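Local coordinates for putative glycosyltransferase (Mannosyltransferase) involved in glycosylating the PBCV-1 major capsid protein (Paramecium bursaria Chlorella virus 1, PDB 2P6W) that probably transfers a sugar from a nucleotide donor, with manganese bound, during glycosylation of the viral major capsid protein, this chain being its N-terminal domain, at residues L79-N89 with V188-M196; I137-W147 with E153-V161. All blocks are in the same frame, centred on the assembly; numbering follows the deposited sequence.

Interaction 1 of 2, residues L79-N89 with V188-M196. With MN (manganese (II) ion), chain B.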
loop_
_atom_site.group_PDB
_atom_site.type_symbol
_atom_site.label_atom_id
_atom_site.label_comp_id
_atom_site.label_asym_id
_atom_site.label_seq_id
_atom_site.Cartn_x
_atom_site.Cartn_y
_atom_site.Cartn_z
ATOM N N LEU A 79 -2.303 1.469 0.580
ATOM C CA LEU A 79 -2.745 0.092 0.839
ATOM C C LEU A 79 -3.534 -0.423 -0.351
ATOM O O LEU A 79 -4.493 0.240 -0.799
ATOM C CB LEU A 79 -3.681 0.046 2.056
ATOM C CG LEU A 79 -3.135 0.571 3.377
ATOM C CD1 LEU A 79 -4.211 0.435 4.451
ATOM C CD2 LEU A 79 -1.830 -0.093 3.808
ATOM N N ASP A 80 -3.162 -1.599 -0.864
ATOM C CA ASP A 80 -3.975 -2.266 -1.902
ATOM C C ASP A 80 -5.397 -2.419 -1.378
ATOM O O ASP A 80 -5.607 -2.530 -0.165
ATOM C CB ASP A 80 -3.463 -3.681 -2.194
ATOM C CG ASP A 80 -2.223 -3.707 -3.069
ATOM O OD1 ASP A 80 -1.725 -2.629 -3.461
ATOM O OD2 ASP A 80 -1.751 -4.830 -3.359
ATOM N N SER A 81 -6.375 -2.465 -2.272
ATOM C CA SER A 81 -7.750 -2.714 -1.835
ATOM C C SER A 81 -7.957 -4.135 -1.298
ATOM O O SER A 81 -9.021 -4.441 -0.735
ATOM C CB SER A 81 -8.746 -2.425 -2.968
ATOM O OG SER A 81 -8.407 -3.175 -4.127
ATOM N N ASP A 82 -6.940 -4.985 -1.432
ATOM C CA ASP A 82 -6.992 -6.328 -0.862
ATOM C C ASP A 82 -6.222 -6.393 0.486
ATOM O O ASP A 82 -5.904 -7.468 0.991
ATOM C CB ASP A 82 -6.496 -7.347 -1.871
ATOM C CG ASP A 82 -5.274 -6.869 -2.639
ATOM O OD1 ASP A 82 -5.437 -6.336 -3.765
ATOM O OD2 ASP A 82 -4.153 -7.017 -2.125
ATOM N N VAL A 83 -5.969 -5.224 1.074
ATOM C CA VAL A 83 -5.359 -5.149 2.407
ATOM C C VAL A 83 -6.413 -4.630 3.392
ATOM O O VAL A 83 -7.186 -3.736 3.056
ATOM C CB VAL A 83 -4.120 -4.202 2.409
ATOM C CG1 VAL A 83 -3.645 -3.962 3.825
ATOM C CG2 VAL A 83 -2.980 -4.790 1.568
ATOM N N TYR A 84 -6.469 -5.185 4.601
ATOM C CA TYR A 84 -7.389 -4.609 5.584
ATOM C C TYR A 84 -6.723 -4.433 6.937
ATOM O O TYR A 84 -5.608 -4.888 7.158
ATOM C CB TYR A 84 -8.656 -5.446 5.714
ATOM C CG TYR A 84 -8.429 -6.842 6.246
ATOM C CD1 TYR A 84 -8.556 -7.126 7.606
ATOM C CD2 TYR A 84 -8.123 -7.890 5.379
ATOM C CE1 TYR A 84 -8.354 -8.408 8.087
ATOM C CE2 TYR A 84 -7.923 -9.189 5.847
ATOM C CZ TYR A 84 -8.038 -9.442 7.213
ATOM O OH TYR A 84 -7.851 -10.722 7.682
ATOM N N VAL A 85 -7.419 -3.735 7.824
ATOM C CA VAL A 85 -6.931 -3.531 9.168
ATOM C C VAL A 85 -7.455 -4.673 10.031
ATOM O O VAL A 85 -8.666 -4.902 10.110
ATOM C CB VAL A 85 -7.396 -2.166 9.711
ATOM C CG1 VAL A 85 -7.039 -2.034 11.171
ATOM C CG2 VAL A 85 -6.755 -1.010 8.904
ATOM N N ASN A 86 -6.539 -5.395 10.667
ATOM C CA ASN A 86 -6.896 -6.458 11.615
ATOM C C ASN A 86 -7.742 -5.898 12.776
ATOM O O ASN A 86 -7.239 -5.087 13.557
ATOM C CB ASN A 86 -5.608 -7.072 12.166
ATOM C CG ASN A 86 -5.853 -8.135 13.232
ATOM O OD1 ASN A 86 -6.983 -8.582 13.444
ATOM N ND2 ASN A 86 -4.787 -8.533 13.916
ATOM N N PRO A 87 -9.015 -6.327 12.893
ATOM C CA PRO A 87 -9.870 -5.772 13.963
ATOM C C PRO A 87 -9.250 -5.862 15.360
ATOM O O PRO A 87 -9.458 -4.953 16.181
ATOM C CB PRO A 87 -11.147 -6.615 13.873
ATOM C CG PRO A 87 -11.194 -7.077 12.460
ATOM C CD PRO A 87 -9.751 -7.287 12.050
ATOM N N LYS A 88 -8.489 -6.923 15.624
ATOM C CA LYS A 88 -7.885 -7.126 16.952
ATOM C C LYS A 88 -6.924 -5.986 17.302
ATOM O O LYS A 88 -6.718 -5.674 18.490
ATOM C CB LYS A 88 -7.157 -8.483 17.041
ATOM C CG LYS A 88 -6.431 -8.704 18.381
ATOM C CD LYS A 88 -5.400 -9.825 18.306
ATOM C CE LYS A 88 -4.529 -9.884 19.564
ATOM N NZ LYS A 88 -3.755 -8.623 19.800
ATOM N N ASN A 89 -6.368 -5.351 16.269
ATOM C CA ASN A 89 -5.363 -4.309 16.449
ATOM C C ASN A 89 -5.753 -2.901 15.992
ATOM O O ASN A 89 -4.919 -1.996 15.958
ATOM C CB ASN A 89 -4.037 -4.732 15.817
ATOM C CG ASN A 89 -3.259 -5.665 16.704
ATOM O OD1 ASN A 89 -2.596 -6.588 16.237
ATOM N ND2 ASN A 89 -3.379 -5.459 18.009
ATOM N N VAL A 188 -1.003 -13.491 11.254
ATOM C CA VAL A 188 -2.229 -12.742 10.928
ATOM C C VAL A 188 -2.918 -12.193 12.177
ATOM O O VAL A 188 -3.289 -11.021 12.219
ATOM C CB VAL A 188 -3.235 -13.580 10.100
ATOM C CG1 VAL A 188 -4.582 -12.854 10.002
ATOM C CG2 VAL A 188 -2.685 -13.849 8.697
ATOM N N LYS A 189 -3.048 -13.040 13.196
ATOM C CA LYS A 189 -3.665 -12.664 14.477
ATOM C C LYS A 189 -3.108 -11.372 15.092
ATOM O O LYS A 189 -3.859 -10.599 15.699
ATOM C CB LYS A 189 -3.541 -13.833 15.482
ATOM C CG LYS A 189 -2.109 -14.114 15.989
ATOM C CD LYS A 189 -2.013 -15.366 16.880
ATOM C CE LYS A 189 -0.628 -15.495 17.494
ATOM N NZ LYS A 189 -0.384 -16.841 18.103
ATOM N N ASP A 190 -1.803 -11.156 14.951
ATOM C CA ASP A 190 -1.120 -10.056 15.625
ATOM C C ASP A 190 -0.757 -8.920 14.682
ATOM O O ASP A 190 -0.110 -7.955 15.095
ATOM C CB ASP A 190 0.140 -10.567 16.330
ATOM C CG ASP A 190 -0.177 -11.408 17.559
ATOM O OD1 ASP A 190 -1.241 -11.196 18.193
ATOM O OD2 ASP A 190 0.650 -12.283 17.881
ATOM N N ALA A 191 -1.164 -9.036 13.415
ATOM C CA ALA A 191 -0.799 -8.024 12.423
ATOM C C ALA A 191 -1.618 -6.748 12.604
ATOM O O ALA A 191 -2.654 -6.763 13.264
ATOM C CB ALA A 191 -1.002 -8.581 11.010
ATOM N N LEU A 192 -1.149 -5.651 12.017
ATOM C CA LEU A 192 -1.984 -4.476 11.842
ATOM C C LEU A 192 -2.626 -4.556 10.456
ATOM O O LEU A 192 -3.850 -4.516 10.344
ATOM C CB LEU A 192 -1.171 -3.189 11.954
ATOM C CG LEU A 192 -1.977 -1.909 11.689
ATOM C CD1 LEU A 192 -3.154 -1.766 12.683
ATOM C CD2 LEU A 192 -1.006 -0.694 11.759
ATOM N N PHE A 193 -1.791 -4.653 9.412
ATOM C CA PHE A 193 -2.284 -4.745 8.021
ATOM C C PHE A 193 -2.172 -6.168 7.477
ATOM O O PHE A 193 -1.084 -6.737 7.412
ATOM C CB PHE A 193 -1.510 -3.771 7.112
ATOM C CG PHE A 193 -1.674 -2.328 7.511
ATOM C CD1 PHE A 193 -2.941 -1.811 7.766
ATOM C CD2 PHE A 193 -0.566 -1.490 7.641
ATOM C CE1 PHE A 193 -3.118 -0.472 8.139
ATOM C CE2 PHE A 193 -0.730 -0.170 8.004
ATOM C CZ PHE A 193 -2.012 0.342 8.262
ATOM N N VAL A 194 -3.320 -6.733 7.106
ATOM C CA VAL A 194 -3.389 -8.098 6.625
ATOM C C VAL A 194 -3.605 -8.048 5.108
ATOM O O VAL A 194 -4.496 -7.355 4.622
ATOM C CB VAL A 194 -4.536 -8.872 7.307
ATOM C CG1 VAL A 194 -4.625 -10.290 6.749
ATOM C CG2 VAL A 194 -4.339 -8.902 8.827
ATOM N N HIS A 195 -2.803 -8.783 4.347
ATOM C CA HIS A 195 -2.788 -8.595 2.906
ATOM C C HIS A 195 -3.266 -9.869 2.187
ATOM O O HIS A 195 -2.616 -10.898 2.251
ATOM C CB HIS A 195 -1.378 -8.180 2.472
ATOM C CG HIS A 195 -1.228 -7.922 1.004
ATOM N ND1 HIS A 195 -0.010 -7.604 0.431
ATOM C CD2 HIS A 195 -2.135 -7.918 -0.008
ATOM C CE1 HIS A 195 -0.177 -7.418 -0.871
ATOM N NE2 HIS A 195 -1.454 -7.610 -1.164
ATOM N N MET A 196 -4.443 -9.803 1.574
ATOM C CA MET A 196 -4.986 -10.954 0.838
ATOM C C MET A 196 -4.366 -11.057 -0.557
ATOM O O MET A 196 -5.057 -10.978 -1.574
ATOM C CB MET A 196 -6.517 -10.849 0.754
ATOM C CG MET A 196 -7.233 -10.780 2.106
ATOM S SD MET A 196 -9.026 -10.580 1.874
ATOM C CE MET A 196 -9.082 -8.957 1.105
HETATM MN MN MN B . -2.369 -6.882 -3.166
#

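Interaction 2 of 2, residues I137-W147 with E153-V161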
loop_
_atom_site.group_PDB
_atom_site.type_symbol
_atom_site.label_atom_id
_atom_site.label_comp_id
_atom_site.label_asym_id
_atom_site.label_seq_id
_atom_site.Cartn_x
_atom_site.Cartn_y
_atom_site.Cartn_z
ATOM N N ILE A 137 7.531 10.403 -11.180
ATOM C CA ILE A 137 8.391 9.701 -12.122
ATOM C C ILE A 137 8.001 8.229 -12.255
ATOM O O ILE A 137 7.931 7.697 -13.368
ATOM C CB ILE A 137 9.891 9.843 -11.738
ATOM C CG1 ILE A 137 10.310 11.317 -11.773
ATOM C CG2 ILE A 137 10.745 9.033 -12.677
ATOM C CD1 ILE A 137 10.179 11.955 -13.127
ATOM N N VAL A 138 7.685 7.584 -11.133
ATOM C CA VAL A 138 7.271 6.184 -11.175
ATOM C C VAL A 138 6.061 6.056 -12.090
ATOM O O VAL A 138 6.034 5.207 -12.963
ATOM C CB VAL A 138 6.889 5.676 -9.796
ATOM C CG1 VAL A 138 6.243 4.272 -9.876
ATOM C CG2 VAL A 138 8.118 5.628 -8.906
ATOM N N TRP A 139 5.067 6.908 -11.881
ATOM C CA TRP A 139 3.896 6.886 -12.770
ATOM C C TRP A 139 4.280 7.080 -14.244
ATOM O O TRP A 139 3.761 6.375 -15.103
ATOM C CB TRP A 139 2.886 7.941 -12.311
ATOM C CG TRP A 139 1.687 8.106 -13.203
ATOM C CD1 TRP A 139 1.342 9.229 -13.898
ATOM C CD2 TRP A 139 0.660 7.135 -13.479
ATOM N NE1 TRP A 139 0.172 9.024 -14.596
ATOM C CE2 TRP A 139 -0.271 7.748 -14.357
ATOM C CE3 TRP A 139 0.449 5.805 -13.089
ATOM C CZ2 TRP A 139 -1.398 7.074 -14.851
ATOM C CZ3 TRP A 139 -0.681 5.134 -13.567
ATOM C CH2 TRP A 139 -1.591 5.771 -14.443
ATOM N N SER A 140 5.204 8.008 -14.516
ATOM C CA SER A 140 5.614 8.327 -15.898
ATOM C C SER A 140 6.281 7.152 -16.592
ATOM O O SER A 140 6.348 7.125 -17.827
ATOM C CB SER A 140 6.558 9.532 -15.917
ATOM O OG SER A 140 7.882 9.169 -15.537
ATOM N N LEU A 141 6.796 6.201 -15.809
ATOM C CA LEU A 141 7.562 5.079 -16.370
ATOM C C LEU A 141 6.656 3.913 -16.751
ATOM O O LEU A 141 7.133 2.894 -17.248
ATOM C CB LEU A 141 8.640 4.605 -15.389
ATOM C CG LEU A 141 9.804 5.573 -15.199
ATOM C CD1 LEU A 141 10.628 5.115 -14.038
ATOM C CD2 LEU A 141 10.661 5.672 -16.457
ATOM N N ARG A 142 5.352 4.064 -16.526
ATOM C CA ARG A 142 4.415 2.936 -16.689
ATOM C C ARG A 142 4.395 2.314 -18.059
ATOM O O ARG A 142 4.050 1.135 -18.190
ATOM C CB ARG A 142 2.989 3.332 -16.293
ATOM C CG ARG A 142 2.350 4.359 -17.217
ATOM C CD ARG A 142 1.084 4.888 -16.599
ATOM N NE ARG A 142 0.370 5.836 -17.456
ATOM C CZ ARG A 142 0.686 7.124 -17.596
ATOM N NH1 ARG A 142 1.742 7.640 -16.964
ATOM N NH2 ARG A 142 -0.050 7.897 -18.390
ATOM N N ASN A 143 4.726 3.101 -19.071
ATOM C CA ASN A 143 4.644 2.599 -20.443
ATOM C C ASN A 143 5.998 2.471 -21.133
ATOM O O ASN A 143 6.083 2.490 -22.365
ATOM C CB ASN A 143 3.682 3.447 -21.279
ATOM C CG ASN A 143 2.215 3.164 -20.966
ATOM O OD1 ASN A 143 1.447 4.081 -20.665
ATOM N ND2 ASN A 143 1.814 1.898 -21.065
ATOM N N GLU A 144 7.045 2.337 -20.331
ATOM C CA GLU A 144 8.404 2.209 -20.827
ATOM C C GLU A 144 9.006 0.898 -20.312
ATOM O O GLU A 144 8.955 0.625 -19.112
ATOM C CB GLU A 144 9.202 3.419 -20.318
ATOM C CG GLU A 144 10.658 3.477 -20.680
ATOM C CD GLU A 144 11.306 4.789 -20.248
ATOM O OE1 GLU A 144 10.586 5.817 -20.154
ATOM O OE2 GLU A 144 12.533 4.794 -20.013
ATOM N N ALA A 145 9.538 0.073 -21.219
ATOM C CA ALA A 145 10.272 -1.134 -20.823
ATOM C C ALA A 145 11.540 -0.695 -20.087
ATOM O O ALA A 145 12.151 0.302 -20.481
ATOM C CB ALA A 145 10.643 -1.961 -22.040
ATOM N N PRO A 146 11.960 -1.447 -19.048
ATOM C CA PRO A 146 11.386 -2.682 -18.537
ATOM C C PRO A 146 10.348 -2.466 -17.442
ATOM O O PRO A 146 9.853 -3.439 -16.872
ATOM C CB PRO A 146 12.591 -3.364 -17.903
ATOM C CG PRO A 146 13.400 -2.213 -17.364
ATOM C CD PRO A 146 13.200 -1.079 -18.319
ATOM N N TRP A 147 10.039 -1.210 -17.139
ATOM C CA TRP A 147 9.150 -0.899 -16.005
ATOM C C TRP A 147 7.712 -1.322 -16.256
ATOM O O TRP A 147 6.976 -1.591 -15.308
ATOM C CB TRP A 147 9.285 0.584 -15.621
ATOM C CG TRP A 147 10.715 0.953 -15.641
ATOM C CD1 TRP A 147 11.333 1.853 -16.465
ATOM C CD2 TRP A 147 11.742 0.354 -14.857
ATOM N NE1 TRP A 147 12.686 1.864 -16.224
ATOM C CE2 TRP A 147 12.962 0.949 -15.235
ATOM C CE3 TRP A 147 11.748 -0.625 -13.854
ATOM C CZ2 TRP A 147 14.178 0.594 -14.639
ATOM C CZ3 TRP A 147 12.952 -0.979 -13.275
ATOM C CH2 TRP A 147 14.153 -0.368 -13.667
ATOM N N GLU A 153 4.998 -1.351 -10.844
ATOM C CA GLU A 153 5.458 -0.310 -9.905
ATOM C C GLU A 153 6.375 -0.908 -8.848
ATOM O O GLU A 153 7.265 -0.243 -8.319
ATOM C CB GLU A 153 4.264 0.411 -9.245
ATOM C CG GLU A 153 4.602 1.267 -8.012
ATOM C CD GLU A 153 4.567 0.478 -6.704
ATOM O OE1 GLU A 153 4.307 -0.751 -6.742
ATOM O OE2 GLU A 153 4.781 1.090 -5.626
ATOM N N GLN A 154 6.152 -2.178 -8.527
ATOM C CA GLN A 154 6.946 -2.832 -7.493
ATOM C C GLN A 154 8.405 -2.968 -7.934
ATOM O O GLN A 154 9.337 -2.729 -7.161
ATOM C CB GLN A 154 6.332 -4.199 -7.217
ATOM C CG GLN A 154 6.998 -4.983 -6.128
ATOM C CD GLN A 154 6.158 -6.182 -5.750
ATOM O OE1 GLN A 154 5.178 -6.056 -5.019
ATOM N NE2 GLN A 154 6.541 -7.357 -6.239
ATOM N N LYS A 155 8.596 -3.369 -9.195
ATOM C CA LYS A 155 9.921 -3.443 -9.785
ATOM C C LYS A 155 10.525 -2.046 -9.967
ATOM O O LYS A 155 11.729 -1.843 -9.792
ATOM C CB LYS A 155 9.847 -4.175 -11.134
ATOM C CG LYS A 155 11.153 -4.092 -11.925
ATOM C CD LYS A 155 11.351 -5.258 -12.906
ATOM C CE LYS A 155 10.204 -5.406 -13.892
ATOM N NZ LYS A 155 10.521 -6.580 -14.787
ATOM N N THR A 156 9.674 -1.072 -10.294
ATOM C CA THR A 156 10.168 0.284 -10.538
ATOM C C THR A 156 10.693 0.897 -9.244
ATOM O O THR A 156 11.757 1.526 -9.220
ATOM C CB THR A 156 9.078 1.159 -11.151
ATOM O OG1 THR A 156 8.573 0.486 -12.317
ATOM C CG2 THR A 156 9.645 2.546 -11.511
ATOM N N VAL A 157 9.943 0.732 -8.164
ATOM C CA VAL A 157 10.429 1.193 -6.875
ATOM C C VAL A 157 11.757 0.518 -6.517
ATOM O O VAL A 157 12.734 1.189 -6.180
ATOM C CB VAL A 157 9.356 0.977 -5.767
ATOM C CG1 VAL A 157 9.966 1.178 -4.371
ATOM C CG2 VAL A 157 8.217 1.945 -5.960
ATOM N N TYR A 158 11.806 -0.804 -6.579
ATOM C CA TYR A 158 13.000 -1.507 -6.138
ATOM C C TYR A 158 14.247 -1.291 -7.023
ATOM O O TYR A 158 15.383 -1.153 -6.505
ATOM C CB TYR A 158 12.702 -2.996 -5.954
ATOM C CG TYR A 158 13.788 -3.724 -5.209
ATOM C CD1 TYR A 158 13.985 -3.515 -3.843
ATOM C CD2 TYR A 158 14.638 -4.620 -5.878
ATOM C CE1 TYR A 158 14.985 -4.199 -3.154
ATOM C CE2 TYR A 158 15.634 -5.307 -5.192
ATOM C CZ TYR A 158 15.809 -5.081 -3.847
ATOM O OH TYR A 158 16.791 -5.754 -3.157
ATOM N N GLU A 159 14.037 -1.285 -8.336
ATOM C CA GLU A 159 15.141 -1.288 -9.307
ATOM C C GLU A 159 15.431 0.045 -9.990
ATOM O O GLU A 159 16.537 0.219 -10.562
ATOM C CB GLU A 159 14.908 -2.357 -10.362
ATOM C CG GLU A 159 14.897 -3.786 -9.798
ATOM C CD GLU A 159 14.701 -4.841 -10.866
ATOM O OE1 GLU A 159 15.237 -4.659 -11.982
ATOM O OE2 GLU A 159 13.994 -5.844 -10.597
ATOM N N TYR A 160 14.459 0.961 -9.974
ATOM C CA TYR A 160 14.677 2.297 -10.522
ATOM C C TYR A 160 14.865 3.322 -9.394
ATOM O O TYR A 160 15.838 4.080 -9.387
ATOM C CB TYR A 160 13.529 2.721 -11.446
ATOM C CG TYR A 160 13.835 3.956 -12.246
ATOM C CD1 TYR A 160 14.398 3.853 -13.514
ATOM C CD2 TYR A 160 13.571 5.224 -11.734
ATOM C CE1 TYR A 160 14.697 4.984 -14.244
ATOM C CE2 TYR A 160 13.863 6.364 -12.458
ATOM C CZ TYR A 160 14.422 6.242 -13.708
ATOM O OH TYR A 160 14.722 7.370 -14.446
ATOM N N VAL A 161 13.940 3.339 -8.438
ATOM C CA VAL A 161 13.985 4.383 -7.404
ATOM C C VAL A 161 15.097 4.131 -6.398
ATOM O O VAL A 161 15.941 5.001 -6.142
ATOM C CB VAL A 161 12.633 4.532 -6.658
ATOM C CG1 VAL A 161 12.754 5.517 -5.509
ATOM C CG2 VAL A 161 11.553 5.016 -7.633
#

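Interaction 1 of 2, residues L79-N89 with V188-M196
Two backbone oxygens share the amide nitrogen of Asn-86: ND2 donates to Ala-191 O at 2.8 Å and to Lys-189 O at 2.9 Å, both close to the amide plane. This grip closes the far end of an antiparallel ladder between strands 83-85 and 193-195; at the near end lies the DxD metal site of a GT-A glycosyltransferase. Asn-86 OD1 accepts from Lys-88 N, an Asx turn that helps fix the amide's rotation. Tyr-84 and Val-194 exchange paired backbone bonds, while Val-194 CB sits over one face of the Tyr-84 ring, 3.8 Å from its centroid. On the ladder face bearing Val-83 and His-195, the Phe-193 ring is sandwiched between Leu-79 CD2 and Leu-192 CG, with Val-85 CG2 at its edge. Manganese is bound by Asp-80 OD2 and Asp-82 OD2, each at 2.1 Å, His-195 NE2 at 2.3 Å and three further atoms. With CG anti to the backbone N (chi1 -179°), the His-195 imidazole extends to the metal; its ND1 bonds to Asn-178. The Asp-82 carboxylate lies alongside, 17° from coplanar; that of Asp-80, whose OD1 meets Trp-78 NE1 and Arg-59, stands at 87°. Val-83 CG2 covers one imidazole face, 3.6 Å from His-195 CD2.

Interaction 2 of 2, residues I137-W147 with E153-V161
Two consecutive helices and their loop form this unit, in which the end of helix 132-140 and the residues after it fold against helix 153-164 around a Trp-Tyr pair. No hydrogen bond crosses between 137-147 and 153-161; packing joins them. Trp-147 lies across the second helix, with Tyr-160 CB over its six-membered ring, 4.0 Å from the centroid. Beyond that CB, the tyrosine ring presents its edge to the indole face in an offset edge-to-face pair, the planes 79° apart and Tyr-160 CD1 reaching Trp-147 CZ2 at 3.5 Å. Pro-146, preceded by a cis peptide bond, lays its CG over the opposite indole face, so the ring is held between the loop and the helix.

Leu-141, just past the end of helix 132-140, projects toward helix 153-164. Its CD1 stands almost exactly over the centre of the Tyr-160 ring, 3.7 Å from the centroid and 7° off the normal, and also touches Thr-156 CG2. Thr-156 splits its branches: with CG2 anti to the backbone N, the methyl faces Leu-141, while OG1 bonds back to Tyr-152 O and lies 3.4 Å from Trp-147 CB. Deeper in, Val-138 spreads its methyls, CG2 meeting Val-161 CG2 at 3.7 Å and CG1 meeting Glu-153 CG at 3.9 Å. The bend of Glu-153 at chi2 (-88°) carries its carboxylate to Thr-122 and Lys-125. Helix 59-69 meets Val-138 and Glu-153 through Ser-60, and helix 52-57 places Phe-57 against Thr-156, while Lys-125 belongs to strand 124-128 of the central sheet.

Interaction 1 joins distant parts of the chain, whereas interaction 2 is local: both of its segments, 137-147 and 153-161, fall in the sequence between 79-89 and 188-196. The centres of the two interactions are about 26 Å apart, on opposite sides of the chain's centre, and their nearest atoms about 7 Å apart without touching. The six-stranded sheet connects them: strand 75-79 leads into the metal-binding loop, and its neighbour 124-128 precedes helix 132-140. Arg-59, which binds the UDP-glucose donor, forms a salt bridge with Asp-80, and its side chain comes within about 3 Å of that of Glu-153 (nearest atoms), placing the helical unit beside the nucleotide-sugar site.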